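Local atomic coordinates of replicative DNA helicase (Helicobacter pylori, PDB entry 3GXV), a protein that probably unwinds duplex DNA at the replication fork as a hexameric, ATP-driven motor and interacts with primase. Residues His6-Leu18 and Glu36-Phe48. Sequence-based numbering, arbitrary orientation.
Sequences HLQQLQNIERIVL and EPSDFYYPPNGLF
Helix 6-18 and helix 43-48 run nearly parallel, their axes 17° apart and 10.3 Å from each other at closest approach, and Glu-14 meets the turn that leads into the second helix. The extended chain of Glu-14, with CG anti to the carbonyl carbon (chi1 -60°), carries the buried carboxylate to two successive backbone amides: OE2 of Glu-14 accepts from Tyr-41 N at 2.7 Å and OE1 from Tyr-42 N at 3.2 Å, both through syn lone pairs. The anti lone pair of Glu-14 OE1 takes Asn-45 ND2, also at 3.2 Å, and all three bonds are nearly straight. Three donors thus fix the carboxylate's rotation and would favour its charged form. In this all-helical N-terminal domain of a DnaB-type helicase, the contact ties helix 3-23 to the start of helix 43-57, where Tyr-42 is the N-cap residue; Ile-101 of helix 95-119 also touches Glu-14. Asn-45 enters as a knob among Gln-11, Glu-14, Arg-15 and Leu-18. Gln-11 OE1 lies 3.3 Å above the Tyr-42 ring, over its centre, while Pro-44 covers the opposite face and the hydroxyl bonds to Asp-81. Leu-7 crosses Tyr-41 at about a right angle, its CD2 3.3 Å from Tyr-41 OH; Leu-18 and Phe-48 slide past each other in opposite directions, Leu-18 CD1 3.7 Å from Phe-48 CD2.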
loop_
_atom_site.group_PDB
_atom_site.type_symbol
_atom_site.label_atom_id
_atom_site.label_comp_id
_atom_site.label_asym_id
_atom_site.label_seq_id
_atom_site.Cartn_x
_atom_site.Cartn_y
_atom_site.Cartn_z
ATOM N N HIS B 6 3.177 -0.013 -31.527
ATOM C CA HIS B 6 2.031 0.600 -30.864
ATOM C C HIS B 6 1.478 -0.305 -29.779
ATOM O O HIS B 6 1.316 0.110 -28.631
ATOM C CB HIS B 6 0.931 0.894 -31.884
ATOM C CG HIS B 6 -0.327 1.422 -31.275
ATOM N ND1 HIS B 6 -0.387 2.633 -30.621
ATOM C CD2 HIS B 6 -1.577 0.894 -31.206
ATOM C CE1 HIS B 6 -1.616 2.829 -30.177
ATOM N NE2 HIS B 6 -2.356 1.791 -30.519
ATOM N N LEU B 7 1.181 -1.540 -30.159
ATOM C CA LEU B 7 0.642 -2.518 -29.232
ATOM C C LEU B 7 1.565 -2.680 -28.040
ATOM O O LEU B 7 1.106 -2.708 -26.907
ATOM C CB LEU B 7 0.459 -3.871 -29.929
ATOM C CG LEU B 7 -0.750 -3.959 -30.856
ATOM C CD1 LEU B 7 -0.764 -5.295 -31.584
ATOM C CD2 LEU B 7 -2.004 -3.757 -30.036
ATOM N N GLN B 8 2.862 -2.798 -28.316
ATOM C CA GLN B 8 3.882 -2.967 -27.284
ATOM C C GLN B 8 3.882 -1.743 -26.373
ATOM O O GLN B 8 4.118 -1.848 -25.179
ATOM C CB GLN B 8 5.264 -3.151 -27.936
ATOM C CG GLN B 8 5.343 -4.376 -28.885
ATOM C CD GLN B 8 6.689 -4.535 -29.590
ATOM O OE1 GLN B 8 7.246 -3.578 -30.116
ATOM N NE2 GLN B 8 7.200 -5.753 -29.617
ATOM N N GLN B 9 3.594 -0.591 -26.969
ATOM C CA GLN B 9 3.534 0.698 -26.292
ATOM C C GLN B 9 2.348 0.725 -25.321
ATOM O O GLN B 9 2.455 1.238 -24.209
ATOM C CB GLN B 9 3.391 1.789 -27.356
ATOM C CG GLN B 9 3.255 3.222 -26.872
ATOM C CD GLN B 9 3.013 4.170 -28.039
ATOM O OE1 GLN B 9 3.819 4.243 -28.968
ATOM N NE2 GLN B 9 1.896 4.886 -28.006
ATOM N N LEU B 10 1.224 0.163 -25.753
ATOM C CA LEU B 10 0.017 0.102 -24.944
ATOM C C LEU B 10 0.259 -0.769 -23.710
ATOM O O LEU B 10 -0.136 -0.422 -22.588
ATOM C CB LEU B 10 -1.128 -0.482 -25.766
ATOM C CG LEU B 10 -2.195 0.501 -26.253
ATOM C CD1 LEU B 10 -3.225 -0.242 -27.112
ATOM C CD2 LEU B 10 -2.857 1.161 -25.042
ATOM N N GLN B 11 0.920 -1.899 -23.925
ATOM C CA GLN B 11 1.219 -2.797 -22.836
ATOM C C GLN B 11 2.161 -2.106 -21.835
ATOM O O GLN B 11 1.939 -2.159 -20.624
ATOM C CB GLN B 11 1.851 -4.083 -23.390
ATOM C CG GLN B 11 1.746 -5.247 -22.435
ATOM C CD GLN B 11 2.185 -6.558 -23.044
ATOM O OE1 GLN B 11 2.203 -7.585 -22.370
ATOM N NE2 GLN B 11 2.534 -6.537 -24.326
ATOM N N ASN B 12 3.196 -1.451 -22.354
ATOM C CA ASN B 12 4.183 -0.753 -21.537
ATOM C C ASN B 12 3.559 0.389 -20.729
ATOM O O ASN B 12 3.914 0.620 -19.574
ATOM C CB ASN B 12 5.300 -0.216 -22.436
ATOM C CG ASN B 12 6.322 0.600 -21.677
ATOM O OD1 ASN B 12 6.765 0.212 -20.598
ATOM N ND2 ASN B 12 6.720 1.728 -22.247
ATOM N N ILE B 13 2.629 1.100 -21.348
ATOM C CA ILE B 13 1.942 2.211 -20.706
ATOM C C ILE B 13 1.046 1.766 -19.556
ATOM O O ILE B 13 0.895 2.487 -18.570
ATOM C CB ILE B 13 1.070 2.980 -21.731
ATOM C CG1 ILE B 13 1.974 3.784 -22.667
ATOM C CG2 ILE B 13 0.065 3.875 -21.007
ATOM C CD1 ILE B 13 1.227 4.538 -23.737
ATOM N N GLU B 14 0.440 0.592 -19.698
ATOM C CA GLU B 14 -0.450 0.068 -18.674
ATOM C C GLU B 14 0.310 -0.296 -17.416
ATOM O O GLU B 14 -0.203 -0.140 -16.313
ATOM C CB GLU B 14 -1.207 -1.156 -19.194
ATOM C CG GLU B 14 -2.056 -0.858 -20.425
ATOM C CD GLU B 14 -2.959 -2.002 -20.843
ATOM O OE1 GLU B 14 -2.611 -3.195 -20.627
ATOM O OE2 GLU B 14 -4.021 -1.700 -21.418
ATOM N N ARG B 15 1.530 -0.787 -17.584
ATOM C CA ARG B 15 2.355 -1.160 -16.449
ATOM C C ARG B 15 2.798 0.096 -15.719
ATOM O O ARG B 15 2.703 0.180 -14.492
ATOM C CB ARG B 15 3.603 -1.927 -16.904
ATOM C CG ARG B 15 3.328 -3.304 -17.474
ATOM C CD ARG B 15 4.615 -4.116 -17.611
ATOM N NE ARG B 15 5.484 -3.639 -18.684
ATOM C CZ ARG B 15 5.612 -4.227 -19.872
ATOM N NH1 ARG B 15 4.933 -5.325 -20.162
ATOM N NH2 ARG B 15 6.430 -3.718 -20.771
ATOM N N ILE B 16 3.296 1.070 -16.475
ATOM C CA ILE B 16 3.769 2.302 -15.866
ATOM C C ILE B 16 2.661 2.945 -15.036
ATOM O O ILE B 16 2.917 3.542 -14.010
ATOM C CB ILE B 16 4.261 3.301 -16.925
ATOM C CG1 ILE B 16 5.464 2.716 -17.676
ATOM C CG2 ILE B 16 4.629 4.614 -16.243
ATOM C CD1 ILE B 16 5.917 3.535 -18.888
ATOM N N VAL B 17 1.424 2.799 -15.492
ATOM C CA VAL B 17 0.277 3.356 -14.796
ATOM C C VAL B 17 0.017 2.595 -13.506
ATOM O O VAL B 17 -0.252 3.205 -12.468
ATOM C CB VAL B 17 -0.979 3.291 -15.680
ATOM C CG1 VAL B 17 -2.202 3.771 -14.904
ATOM C CG2 VAL B 17 -0.782 4.158 -16.906
ATOM N N LEU B 18 0.101 1.262 -13.588
ATOM C CA LEU B 18 -0.128 0.374 -12.446
ATOM C C LEU B 18 1.029 0.513 -11.457
ATOM O O LEU B 18 0.836 0.454 -10.242
ATOM C CB LEU B 18 -0.248 -1.089 -12.910
ATOM C CG LEU B 18 -1.471 -1.556 -13.727
ATOM C CD1 LEU B 18 -1.307 -3.031 -14.088
ATOM C CD2 LEU B 18 -2.745 -1.367 -12.931
ATOM N N GLU B 36 -11.770 0.721 -15.994
ATOM C CA GLU B 36 -12.266 -0.484 -15.344
ATOM C C GLU B 36 -11.219 -1.539 -15.715
ATOM O O GLU B 36 -10.454 -1.343 -16.656
ATOM C CB GLU B 36 -13.630 -0.897 -15.912
ATOM C CG GLU B 36 -14.782 0.031 -15.566
ATOM C CD GLU B 36 -14.880 0.328 -14.082
ATOM O OE1 GLU B 36 -14.462 -0.520 -13.264
ATOM O OE2 GLU B 36 -15.394 1.409 -13.732
ATOM N N PRO B 37 -11.162 -2.662 -14.982
ATOM C CA PRO B 37 -10.168 -3.697 -15.322
ATOM C C PRO B 37 -10.296 -4.124 -16.795
ATOM O O PRO B 37 -9.303 -4.197 -17.535
ATOM C CB PRO B 37 -10.502 -4.829 -14.354
ATOM C CG PRO B 37 -11.011 -4.087 -13.133
ATOM C CD PRO B 37 -11.893 -3.006 -13.742
ATOM N N SER B 38 -11.530 -4.379 -17.216
ATOM C CA SER B 38 -11.820 -4.793 -18.581
ATOM C C SER B 38 -11.287 -3.814 -19.631
ATOM O O SER B 38 -11.278 -4.126 -20.819
ATOM C CB SER B 38 -13.336 -4.963 -18.756
ATOM O OG SER B 38 -14.035 -3.755 -18.477
ATOM N N ASP B 39 -10.838 -2.632 -19.210
ATOM C CA ASP B 39 -10.312 -1.673 -20.175
ATOM C C ASP B 39 -8.836 -1.844 -20.470
ATOM O O ASP B 39 -8.285 -1.086 -21.263
ATOM C CB ASP B 39 -10.546 -0.232 -19.720
ATOM C CG ASP B 39 -11.989 0.173 -19.799
ATOM O OD1 ASP B 39 -12.640 -0.122 -20.827
ATOM O OD2 ASP B 39 -12.470 0.797 -18.835
ATOM N N PHE B 40 -8.199 -2.825 -19.832
ATOM C CA PHE B 40 -6.772 -3.065 -20.060
ATOM C C PHE B 40 -6.578 -4.042 -21.201
ATOM O O PHE B 40 -7.300 -5.017 -21.310
ATOM C CB PHE B 40 -6.091 -3.600 -18.801
ATOM C CG PHE B 40 -5.844 -2.549 -17.761
ATOM C CD1 PHE B 40 -6.879 -2.104 -16.937
ATOM C CD2 PHE B 40 -4.599 -1.951 -17.649
ATOM C CE1 PHE B 40 -6.666 -1.080 -16.026
ATOM C CE2 PHE B 40 -4.383 -0.915 -16.730
ATOM C CZ PHE B 40 -5.424 -0.486 -15.924
ATOM N N TYR B 41 -5.590 -3.751 -22.041
ATOM C CA TYR B 41 -5.248 -4.544 -23.219
ATOM C C TYR B 41 -4.639 -5.897 -22.841
ATOM O O TYR B 41 -5.074 -6.944 -23.327
ATOM C CB TYR B 41 -4.300 -3.712 -24.084
ATOM C CG TYR B 41 -3.533 -4.449 -25.160
ATOM C CD1 TYR B 41 -4.181 -5.219 -26.127
ATOM C CD2 TYR B 41 -2.150 -4.346 -25.223
ATOM C CE1 TYR B 41 -3.449 -5.878 -27.129
ATOM C CE2 TYR B 41 -1.422 -4.980 -26.210
ATOM C CZ TYR B 41 -2.071 -5.744 -27.150
ATOM O OH TYR B 41 -1.321 -6.394 -28.089
ATOM N N TYR B 42 -3.626 -5.874 -21.984
ATOM C CA TYR B 42 -3.003 -7.109 -21.520
ATOM C C TYR B 42 -3.843 -7.529 -20.307
ATOM O O TYR B 42 -3.816 -6.873 -19.274
ATOM C CB TYR B 42 -1.565 -6.842 -21.095
ATOM C CG TYR B 42 -0.791 -8.091 -20.798
ATOM C CD1 TYR B 42 -0.748 -9.133 -21.720
ATOM C CD2 TYR B 42 -0.094 -8.238 -19.602
ATOM C CE1 TYR B 42 -0.032 -10.285 -21.461
ATOM C CE2 TYR B 42 0.625 -9.386 -19.334
ATOM C CZ TYR B 42 0.655 -10.407 -20.271
ATOM O OH TYR B 42 1.391 -11.546 -20.044
ATOM N N PRO B 43 -4.604 -8.621 -20.428
ATOM C CA PRO B 43 -5.466 -9.123 -19.351
ATOM C C PRO B 43 -4.870 -9.185 -17.947
ATOM O O PRO B 43 -5.532 -8.839 -16.975
ATOM C CB PRO B 43 -5.890 -10.499 -19.863
ATOM C CG PRO B 43 -5.894 -10.308 -21.338
ATOM C CD PRO B 43 -4.610 -9.552 -21.565
ATOM N N PRO B 44 -3.620 -9.651 -17.818
ATOM C CA PRO B 44 -3.024 -9.719 -16.475
ATOM C C PRO B 44 -2.926 -8.353 -15.775
ATOM O O PRO B 44 -2.873 -8.280 -14.539
ATOM C CB PRO B 44 -1.660 -10.345 -16.743
ATOM C CG PRO B 44 -1.965 -11.277 -17.894
ATOM C CD PRO B 44 -2.800 -10.393 -18.795
ATOM N N ASN B 45 -2.885 -7.282 -16.566
ATOM C CA ASN B 45 -2.802 -5.934 -16.015
ATOM C C ASN B 45 -4.168 -5.533 -15.486
ATOM O O ASN B 45 -4.271 -4.811 -14.501
ATOM C CB ASN B 45 -2.349 -4.931 -17.079
ATOM C CG ASN B 45 -0.887 -5.107 -17.477
ATOM O OD1 ASN B 45 -0.105 -5.746 -16.770
ATOM N ND2 ASN B 45 -0.511 -4.526 -18.607
ATOM N N GLY B 46 -5.220 -5.983 -16.167
ATOM C CA GLY B 46 -6.567 -5.692 -15.716
ATOM C C GLY B 46 -6.801 -6.465 -14.426
ATOM O O GLY B 46 -7.345 -5.937 -13.453
ATOM N N LEU B 47 -6.390 -7.728 -14.410
ATOM C CA LEU B 47 -6.554 -8.563 -13.226
ATOM C C LEU B 47 -5.871 -7.876 -12.040
ATOM O O LEU B 47 -6.404 -7.867 -10.917
ATOM C CB LEU B 47 -5.953 -9.958 -13.467
ATOM C CG LEU B 47 -6.034 -11.020 -12.354
ATOM C CD1 LEU B 47 -7.368 -10.924 -11.625
ATOM C CD2 LEU B 47 -5.853 -12.416 -12.961
ATOM N N PHE B 48 -4.693 -7.304 -12.303
ATOM C CA PHE B 48 -3.929 -6.584 -11.288
ATOM C C PHE B 48 -4.756 -5.384 -10.819
ATOM O O PHE B 48 -4.959 -5.202 -9.623
ATOM C CB PHE B 48 -2.606 -6.080 -11.865
ATOM C CG PHE B 48 -1.689 -5.467 -10.843
ATOM C CD1 PHE B 48 -0.773 -6.249 -10.164
ATOM C CD2 PHE B 48 -1.726 -4.098 -10.577
ATOM C CE1 PHE B 48 0.099 -5.679 -9.230
ATOM C CE2 PHE B 48 -0.863 -3.520 -9.649
ATOM C CZ PHE B 48 0.054 -4.311 -8.977
#